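Local coordinates for protein L-lysine 6-oxidase (PDB 3WEU) that oxidises the epsilon-amino group of free L-lysine with a cysteine tryptophylquinone cofactor, releasing ammonium and the hydrogen peroxide that makes it antibacterial, at residues E131-S143 with I153-Y167. Residues are numbered along the deposited sequence; the frame is centred on the assembly and turned at random.
Sequences ERQSLIIDLGPRS and ISINNIPETYLHPSY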
loop_
_atom_site.group_PDB
_atom_site.type_symbol
_atom_site.label_atom_id
_atom_site.label_comp_id
_atom_site.label_asym_id
_atom_site.label_seq_id
_atom_site.Cartn_x
_atom_site.Cartn_y
_atom_site.Cartn_z
ATOM N N GLU A 131 19.324 23.384 2.001
ATOM C CA GLU A 131 18.701 22.072 1.787
ATOM C C GLU A 131 17.761 22.110 0.546
ATOM O O GLU A 131 17.659 21.154 -0.185
ATOM C CB GLU A 131 17.850 21.632 2.988
ATOM C CG GLU A 131 18.491 21.582 4.391
ATOM C CD GLU A 131 17.481 21.094 5.462
ATOM O OE1 GLU A 131 16.432 21.767 5.758
ATOM O OE2 GLU A 131 17.718 19.994 5.980
ATOM N N ARG A 132 17.056 23.208 0.366
ATOM C CA ARG A 132 16.243 23.371 -0.843
ATOM C C ARG A 132 17.140 23.419 -2.062
ATOM O O ARG A 132 16.826 22.868 -3.070
ATOM C CB ARG A 132 15.477 24.672 -0.849
ATOM C CG ARG A 132 14.605 24.978 0.350
ATOM C CD ARG A 132 13.454 24.046 0.478
ATOM N NE ARG A 132 12.590 23.986 -0.722
ATOM C CZ ARG A 132 11.756 22.988 -0.905
ATOM N NH1 ARG A 132 11.640 22.056 0.052
ATOM N NH2 ARG A 132 11.023 22.906 -2.033
ATOM N N GLN A 133 18.256 24.103 -1.985
ATOM C CA GLN A 133 19.110 24.196 -3.135
ATOM C C GLN A 133 19.652 22.816 -3.518
ATOM O O GLN A 133 19.856 22.546 -4.710
ATOM C CB GLN A 133 20.216 25.263 -2.970
ATOM C CG GLN A 133 21.142 25.417 -4.186
ATOM C CD GLN A 133 22.405 26.216 -3.895
ATOM O OE1 GLN A 133 23.286 25.760 -3.162
ATOM N NE2 GLN A 133 22.528 27.363 -4.503
ATOM N N SER A 134 19.792 21.894 -2.577
ATOM C CA SER A 134 20.413 20.636 -2.941
ATOM C C SER A 134 19.370 19.697 -3.604
ATOM O O SER A 134 19.686 18.673 -4.186
ATOM C CB SER A 134 21.123 20.014 -1.736
ATOM O OG SER A 134 20.130 19.420 -0.955
ATOM N N LEU A 135 18.122 20.102 -3.545
ATOM C CA LEU A 135 17.056 19.369 -4.223
ATOM C C LEU A 135 17.106 19.563 -5.755
ATOM O O LEU A 135 16.560 18.727 -6.500
ATOM C CB LEU A 135 15.675 19.816 -3.677
ATOM C CG LEU A 135 15.361 19.350 -2.242
ATOM C CD1 LEU A 135 14.080 20.063 -1.773
ATOM C CD2 LEU A 135 15.216 17.828 -2.211
ATOM N N ILE A 136 17.751 20.650 -6.185
ATOM C CA ILE A 136 17.870 21.014 -7.557
ATOM C C ILE A 136 18.864 20.044 -8.164
ATOM O O ILE A 136 19.861 19.657 -7.525
ATOM C CB ILE A 136 18.453 22.428 -7.725
ATOM C CG1 ILE A 136 17.561 23.434 -7.015
ATOM C CG2 ILE A 136 18.654 22.848 -9.186
ATOM C CD1 ILE A 136 18.023 24.838 -7.092
ATOM N N ILE A 137 18.615 19.643 -9.414
ATOM C CA ILE A 137 19.625 18.937 -10.160
ATOM C C ILE A 137 20.324 19.963 -11.000
ATOM O O ILE A 137 19.745 20.515 -11.961
ATOM C CB ILE A 137 19.094 17.816 -11.066
ATOM C CG1 ILE A 137 18.258 16.814 -10.296
ATOM C CG2 ILE A 137 20.271 17.062 -11.724
ATOM C CD1 ILE A 137 17.732 15.645 -11.136
ATOM N N ASP A 138 21.592 20.234 -10.640
ATOM C CA ASP A 138 22.394 21.242 -11.230
ATOM C C ASP A 138 23.880 20.792 -11.239
ATOM O O ASP A 138 24.543 20.662 -10.174
ATOM C CB ASP A 138 22.241 22.526 -10.430
ATOM C CG ASP A 138 23.106 23.661 -10.941
ATOM O OD1 ASP A 138 23.682 23.582 -12.054
ATOM O OD2 ASP A 138 23.177 24.710 -10.245
ATOM N N LEU A 139 24.388 20.545 -12.432
ATOM C CA LEU A 139 25.712 19.970 -12.620
ATOM C C LEU A 139 26.598 21.007 -13.204
ATOM O O LEU A 139 27.713 20.722 -13.602
ATOM C CB LEU A 139 25.623 18.764 -13.523
ATOM C CG LEU A 139 24.668 17.659 -13.081
ATOM C CD1 LEU A 139 24.779 16.475 -14.036
ATOM C CD2 LEU A 139 24.867 17.175 -11.639
ATOM N N GLY A 140 26.114 22.249 -13.209
ATOM C CA GLY A 140 26.853 23.359 -13.796
ATOM C C GLY A 140 26.732 23.382 -15.303
ATOM O O GLY A 140 26.157 22.433 -15.867
ATOM N N PRO A 141 27.283 24.429 -15.928
ATOM C CA PRO A 141 27.404 24.718 -17.302
ATOM C C PRO A 141 28.442 23.791 -17.887
ATOM O O PRO A 141 29.246 23.190 -17.139
ATOM C CB PRO A 141 27.819 26.181 -17.343
ATOM C CG PRO A 141 28.586 26.402 -16.088
ATOM C CD PRO A 141 27.872 25.525 -15.108
ATOM N N ARG A 142 28.224 23.462 -19.149
ATOM C CA ARG A 142 29.252 22.809 -19.941
ATOM C C ARG A 142 29.428 23.685 -21.141
ATOM O O ARG A 142 28.487 24.394 -21.539
ATOM C CB ARG A 142 28.837 21.400 -20.403
ATOM C CG ARG A 142 28.650 20.321 -19.364
ATOM C CD ARG A 142 29.906 20.009 -18.554
ATOM N NE ARG A 142 29.636 19.112 -17.467
ATOM C CZ ARG A 142 29.116 19.463 -16.293
ATOM N NH1 ARG A 142 28.749 20.695 -16.064
ATOM N NH2 ARG A 142 28.883 18.555 -15.380
ATOM N N SER A 143 30.611 23.610 -21.759
ATOM C CA SER A 143 30.977 24.343 -22.977
ATOM C C SER A 143 31.472 23.391 -24.059
ATOM O O SER A 143 32.073 22.328 -23.784
ATOM C CB SER A 143 32.103 25.317 -22.645
ATOM O OG SER A 143 31.537 26.332 -21.820
ATOM N N ILE A 153 26.875 16.317 -19.970
ATOM C CA ILE A 153 26.556 17.090 -18.763
ATOM C C ILE A 153 26.429 16.074 -17.639
ATOM O O ILE A 153 25.345 15.694 -17.192
ATOM C CB ILE A 153 25.260 17.920 -18.947
ATOM C CG1 ILE A 153 25.279 18.784 -20.212
ATOM C CG2 ILE A 153 25.007 18.847 -17.781
ATOM C CD1 ILE A 153 23.856 19.250 -20.587
ATOM N N SER A 154 27.577 15.664 -17.100
ATOM C CA SER A 154 27.644 14.503 -16.234
ATOM C C SER A 154 28.000 14.856 -14.794
ATOM O O SER A 154 28.692 15.828 -14.580
ATOM C CB SER A 154 28.745 13.597 -16.752
ATOM O OG SER A 154 29.001 12.538 -15.877
ATOM N N ILE A 155 27.639 13.972 -13.882
ATOM C CA ILE A 155 28.051 14.110 -12.471
ATOM C C ILE A 155 29.519 13.884 -12.371
ATOM O O ILE A 155 30.092 14.289 -11.399
ATOM C CB ILE A 155 27.347 13.157 -11.522
ATOM C CG1 ILE A 155 27.708 11.707 -11.792
ATOM C CG2 ILE A 155 25.866 13.457 -11.557
ATOM C CD1 ILE A 155 27.187 10.749 -10.723
ATOM N N ASN A 156 30.125 13.308 -13.408
ATOM C CA ASN A 156 31.589 13.051 -13.394
ATOM C C ASN A 156 32.449 14.133 -14.074
ATOM O O ASN A 156 33.645 13.998 -14.148
ATOM C CB ASN A 156 31.839 11.680 -14.017
ATOM C CG ASN A 156 31.219 10.575 -13.194
ATOM O OD1 ASN A 156 31.276 10.614 -11.982
ATOM N ND2 ASN A 156 30.599 9.605 -13.830
ATOM N N ASN A 157 31.897 15.241 -14.555
ATOM C CA ASN A 157 32.759 16.292 -15.170
ATOM C C ASN A 157 32.265 17.682 -14.808
ATOM O O ASN A 157 32.240 18.623 -15.568
ATOM C CB ASN A 157 32.885 16.016 -16.665
ATOM C CG ASN A 157 31.566 16.214 -17.402
ATOM O OD1 ASN A 157 30.490 16.379 -16.777
ATOM N ND2 ASN A 157 31.671 16.342 -18.725
ATOM N N ILE A 158 31.828 17.796 -13.565
ATOM C CA ILE A 158 31.348 19.056 -13.076
ATOM C C ILE A 158 32.594 19.904 -12.993
ATOM O O ILE A 158 33.528 19.493 -12.355
ATOM C CB ILE A 158 30.767 18.900 -11.646
ATOM C CG1 ILE A 158 29.488 18.084 -11.680
ATOM C CG2 ILE A 158 30.578 20.286 -11.002
ATOM C CD1 ILE A 158 29.117 17.476 -10.348
ATOM N N PRO A 159 32.614 21.082 -13.604
ATOM C CA PRO A 159 33.810 21.912 -13.476
ATOM C C PRO A 159 34.164 22.312 -12.027
ATOM O O PRO A 159 33.280 22.505 -11.201
ATOM C CB PRO A 159 33.506 23.151 -14.301
ATOM C CG PRO A 159 32.161 22.920 -14.911
ATOM C CD PRO A 159 31.522 21.726 -14.339
ATOM N N GLU A 160 35.462 22.399 -11.725
ATOM C CA GLU A 160 35.919 22.781 -10.371
ATOM C C GLU A 160 35.447 24.199 -9.997
ATOM O O GLU A 160 35.216 24.491 -8.854
ATOM C CB GLU A 160 37.463 22.700 -10.295
ATOM C CG GLU A 160 37.972 21.289 -10.298
ATOM C CD GLU A 160 39.486 21.224 -10.117
ATOM O OE1 GLU A 160 40.064 22.157 -9.506
ATOM O OE2 GLU A 160 40.090 20.242 -10.591
ATOM N N THR A 161 35.288 25.085 -10.972
ATOM C CA THR A 161 34.769 26.430 -10.690
ATOM C C THR A 161 33.276 26.510 -10.300
ATOM O O THR A 161 32.807 27.606 -9.969
ATOM C CB THR A 161 35.004 27.358 -11.873
ATOM O OG1 THR A 161 34.445 26.758 -13.058
ATOM C CG2 THR A 161 36.535 27.587 -12.073
ATOM N N TYR A 162 32.554 25.387 -10.425
ATOM C CA TYR A 162 31.140 25.316 -10.111
ATOM C C TYR A 162 31.012 24.795 -8.701
ATOM O O TYR A 162 31.052 23.592 -8.419
ATOM C CB TYR A 162 30.302 24.481 -11.154
ATOM C CG TYR A 162 28.836 24.944 -11.090
ATOM C CD1 TYR A 162 27.884 24.225 -10.403
ATOM C CD2 TYR A 162 28.446 26.098 -11.674
ATOM C CE1 TYR A 162 26.562 24.681 -10.287
ATOM C CE2 TYR A 162 27.161 26.568 -11.563
ATOM C CZ TYR A 162 26.209 25.869 -10.885
ATOM O OH TYR A 162 24.931 26.369 -10.810
ATOM N N LEU A 163 30.807 25.721 -7.785
ATOM C CA LEU A 163 31.000 25.414 -6.401
ATOM C C LEU A 163 29.830 24.665 -5.789
ATOM O O LEU A 163 30.006 23.975 -4.768
ATOM C CB LEU A 163 31.269 26.713 -5.625
ATOM C CG LEU A 163 32.500 27.481 -6.043
ATOM C CD1 LEU A 163 32.717 28.733 -5.138
ATOM C CD2 LEU A 163 33.689 26.532 -6.008
ATOM N N HIS A 164 28.641 24.772 -6.377
ATOM C CA HIS A 164 27.473 24.175 -5.724
ATOM C C HIS A 164 26.641 23.272 -6.625
ATOM O O HIS A 164 25.476 23.560 -6.876
ATOM C CB HIS A 164 26.553 25.228 -5.165
ATOM C CG HIS A 164 27.144 25.957 -4.032
ATOM N ND1 HIS A 164 27.698 27.203 -4.183
ATOM C CD2 HIS A 164 27.324 25.603 -2.741
ATOM C CE1 HIS A 164 28.174 27.599 -3.019
ATOM N NE2 HIS A 164 27.974 26.643 -2.133
ATOM N N PRO A 165 27.225 22.171 -7.036
ATOM C CA PRO A 165 26.457 21.235 -7.815
ATOM C C PRO A 165 25.522 20.488 -6.914
ATOM O O PRO A 165 25.785 20.392 -5.713
ATOM C CB PRO A 165 27.529 20.290 -8.391
ATOM C CG PRO A 165 28.678 20.358 -7.378
ATOM C CD PRO A 165 28.659 21.806 -6.934
ATOM N N SER A 166 24.463 19.892 -7.454
ATOM C CA SER A 166 23.567 19.041 -6.624
ATOM C C SER A 166 22.901 18.045 -7.521
ATOM O O SER A 166 22.712 18.313 -8.725
ATOM C CB SER A 166 22.498 19.881 -5.907
ATOM O OG SER A 166 22.081 20.976 -6.725
ATOM N N TYR A 167 22.533 16.911 -6.938
ATOM C CA TYR A 167 21.822 15.886 -7.660
ATOM C C TYR A 167 21.493 14.815 -6.687
ATOM O O TYR A 167 22.085 14.793 -5.623
ATOM C CB TYR A 167 22.645 15.322 -8.813
ATOM C CG TYR A 167 23.974 14.740 -8.448
ATOM C CD1 TYR A 167 24.100 13.394 -8.120
ATOM C CD2 TYR A 167 25.117 15.549 -8.455
ATOM C CE1 TYR A 167 25.338 12.858 -7.810
ATOM C CE2 TYR A 167 26.352 15.022 -8.108
ATOM C CZ TYR A 167 26.434 13.698 -7.797
ATOM O OH TYR A 167 27.698 13.192 -7.505
#
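Asp138 and Ser166 form a single antiparallel bridge, a hydrogen-bonded pair. It ties the weakly bonded start of strand 137-145 to the loop that follows strand 150-154. Both belong to the N-terminal region of the enzyme, where strand 137-145 also pairs with strand 80-91. Asp138 N donates to Ser166 O at 2.9 Å, and Ser166 N returns a bond to Asp138 O. The hydroxyl of Ser166 carries the link two residues further back, to Ile136. With chi1 at 35°, OG lies between its own backbone N and carbonyl carbon and donates to Ile136 O at 2.7 Å.

The Asp138 carboxylate divides its work. OD2 takes a very short bond from Tyr162 OH, 2.5 Å, at the edge of the ring. OD1 accepts from Gly140 N, which makes an Asx turn, and is also hydrogen-bonded to His88 NE2. The ring lies on the chain beyond: Gly140 CA is 3.5 Å from the Tyr162 centroid, a CH-pi contact over the face. Pro141 CD packs obliquely against the same ring, and helix 475-481 also touches Tyr162.

Leu139 carries the apolar packing in between. Leu139 CD2 meets Tyr167 CD2 at 3.6 Å and Ile155 CG2, which itself lies over the centre of the Tyr167 ring. Leu139 CB lies against Ile153 CG2 and Ile158 CG1.

The buried Arg142 guanidinium closes the far end. Its chain bends at chi2 (-61°) and turns the group back onto the residues just before it, where NH1 and NH2 both bond Leu139 O. Pro141 O takes a further bond from NH1. Across the contact, NH2 reaches Ser154 O in the guanidinium plane at 2.8 Å. Asn157 ND2 bonds Glu152 O. Asn157 OD1 receives Arg142 NH2 at 3.0 Å from one face of its amide and Ser154 N from the other.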